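Local structure of purine nucleoside phosphorylase (Grouper iridovirus, 3KHS) at residues 189-194 with 217-222. The protein probably catalyses the phosphate-dependent cleavage of purine nucleosides to free base and ribose 1-phosphate, a step of purine nucleoside salvage. Sequence-based numbering, arbitrary orientation.
With PO4 (phosphate ion), chain G.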
loop_
_atom_site.group_PDB
_atom_site.type_symbol
_atom_site.label_atom_id
_atom_site.label_comp_id
_atom_site.label_asym_id
_atom_site.label_seq_id
_atom_site.Cartn_x
_atom_site.Cartn_y
_atom_site.Cartn_z
ATOM N N TYR B 189 8.182 -8.381 14.008
ATOM C CA TYR B 189 8.829 -7.334 13.174
ATOM C C TYR B 189 7.846 -6.733 12.188
ATOM O O TYR B 189 7.234 -7.447 11.414
ATOM C CB TYR B 189 10.024 -7.897 12.383
ATOM C CG TYR B 189 10.740 -6.883 11.517
ATOM C CD1 TYR B 189 11.981 -6.351 11.890
ATOM C CD2 TYR B 189 10.209 -6.510 10.281
ATOM C CE1 TYR B 189 12.694 -5.466 11.023
ATOM C CE2 TYR B 189 10.898 -5.648 9.431
ATOM C CZ TYR B 189 12.131 -5.140 9.799
ATOM O OH TYR B 189 12.789 -4.370 8.863
ATOM N N CYS B 190 7.663 -5.426 12.234
ATOM C CA CYS B 190 6.747 -4.786 11.287
ATOM C C CYS B 190 7.556 -4.118 10.184
ATOM O O CYS B 190 8.405 -3.265 10.453
ATOM C CB CYS B 190 5.847 -3.732 11.965
ATOM S SG CYS B 190 4.776 -2.775 10.811
ATOM N N CYS B 191 7.283 -4.522 8.949
ATOM C CA CYS B 191 7.982 -3.976 7.803
ATOM C C CYS B 191 7.176 -2.890 7.092
ATOM O O CYS B 191 6.010 -3.104 6.735
ATOM C CB CYS B 191 8.297 -5.101 6.800
ATOM S SG CYS B 191 9.218 -4.502 5.357
ATOM N N VAL B 192 7.797 -1.739 6.878
ATOM C CA VAL B 192 7.146 -0.624 6.166
ATOM C C VAL B 192 8.023 -0.239 4.989
ATOM O O VAL B 192 9.205 -0.610 4.934
ATOM C CB VAL B 192 6.983 0.626 7.052
ATOM C CG1 VAL B 192 6.007 0.316 8.175
ATOM C CG2 VAL B 192 8.359 1.070 7.597
ATOM N N ASN B 193 7.461 0.528 4.061
ATOM C CA ASN B 193 8.214 0.926 2.893
ATOM C C ASN B 193 9.432 1.802 3.145
ATOM O O ASN B 193 10.513 1.549 2.613
ATOM C CB ASN B 193 7.316 1.641 1.891
ATOM C CG ASN B 193 7.909 1.628 0.496
ATOM O OD1 ASN B 193 7.631 0.725 -0.291
ATOM N ND2 ASN B 193 8.773 2.600 0.198
ATOM N N GLY B 194 9.268 2.829 3.973
ATOM C CA GLY B 194 10.361 3.758 4.195
ATOM C C GLY B 194 10.375 4.723 2.981
ATOM O O GLY B 194 9.478 4.661 2.114
ATOM N N SER B 217 12.875 -3.652 5.867
ATOM C CA SER B 217 13.380 -4.797 5.105
ATOM C C SER B 217 12.985 -6.129 5.688
ATOM O O SER B 217 11.973 -6.254 6.370
ATOM C CB SER B 217 14.902 -4.775 5.056
ATOM O OG SER B 217 15.437 -5.071 6.331
ATOM N N THR B 218 13.795 -7.139 5.375
ATOM C CA THR B 218 13.620 -8.498 5.901
ATOM C C THR B 218 12.362 -9.287 5.582
ATOM O O THR B 218 12.448 -10.411 5.123
ATOM C CB THR B 218 13.781 -8.460 7.429
ATOM O OG1 THR B 218 15.099 -7.985 7.736
ATOM C CG2 THR B 218 13.563 -9.850 8.065
ATOM N N ALA B 219 11.190 -8.712 5.841
ATOM C CA ALA B 219 9.935 -9.421 5.611
ATOM C C ALA B 219 9.738 -9.918 4.187
ATOM O O ALA B 219 9.364 -11.073 3.990
ATOM C CB ALA B 219 8.731 -8.538 6.021
ATOM N N PRO B 220 9.934 -9.043 3.167
ATOM C CA PRO B 220 9.742 -9.546 1.817
ATOM C C PRO B 220 10.780 -10.610 1.482
ATOM O O PRO B 220 10.496 -11.505 0.707
ATOM C CB PRO B 220 9.859 -8.285 0.932
ATOM C CG PRO B 220 10.753 -7.434 1.707
ATOM C CD PRO B 220 10.215 -7.601 3.125
ATOM N N GLU B 221 11.970 -10.516 2.062
ATOM C CA GLU B 221 12.999 -11.504 1.799
ATOM C C GLU B 221 12.647 -12.874 2.392
ATOM O O GLU B 221 12.897 -13.908 1.762
ATOM C CB GLU B 221 14.337 -11.033 2.338
ATOM C CG GLU B 221 14.934 -9.863 1.570
ATOM C CD GLU B 221 15.681 -8.928 2.500
ATOM O OE1 GLU B 221 15.057 -7.976 3.026
ATOM O OE2 GLU B 221 16.885 -9.163 2.732
ATOM N N THR B 222 12.067 -12.896 3.589
ATOM C CA THR B 222 11.698 -14.176 4.197
ATOM C C THR B 222 10.457 -14.754 3.530
ATOM O O THR B 222 10.244 -15.963 3.543
ATOM C CB THR B 222 11.445 -14.056 5.726
ATOM O OG1 THR B 222 10.322 -13.184 5.969
ATOM C CG2 THR B 222 12.682 -13.496 6.409
HETATM P P PO4 G . 18.308 -2.825 7.372
HETATM O O1 PO4 G . 19.204 -3.406 8.408
HETATM O O2 PO4 G . 18.676 -3.368 6.026
HETATM O O3 PO4 G . 16.890 -3.187 7.662
HETATM O O4 PO4 G . 18.455 -1.344 7.376
#
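Tyr189, near the end of strand 184-191, reaches across to Ser217, which stands just ahead of helix 219-227. With CG anti to the backbone N (chi1 -180°), its side chain runs from CB toward the 217-222 segment. At the ring's edge, CB of Cys191 lies in the ring plane. Farther out, CE2 comes to 3.3 Å from Ser217 O, which approaches the ring obliquely, and CZ lies 4.4 Å from Thr218 CB. At the tip, Tyr189 OH accepts the backbone N-H of Ser217 (N to OH 3.1 Å, 159° at the hydrogen), tying the strand end to the turn before the helix. Beyond the segments, the ring packs on Asn112 and Ala114 of strand 107-116.

Cys191, two residues on and also directed at the helix start, extends the contact along the strand: its CB meets Ala219 CB at 3.6 Å, while its SG touches Pro220 CD at 3.9 Å. Ala219 and Pro220, in the first turn of the helix, thus pack against Cys191, and all six touching residues are buried.

The CB of Ser217 points away from the strand, and its OG sits between the backbone N and the carbonyl carbon (chi1 70°), donates to O3 of the bound phosphate at 2.7 Å and receives a bond from Thr218 OG1, which is also hydrogen-bonded to Asn112 ND2. Ser30, His83, Arg81 and the backbone N of Ala113 also hydrogen-bond the ion, and Arg81 also forms a salt bridge with Glu221. Ser217 is thus this contact's phosphate ligand, probably positioned from the second shell by Tyr189, in the phosphate site characteristic of the PNP/MTAP phosphorylase fold, where the phosphate co-substrate probably binds.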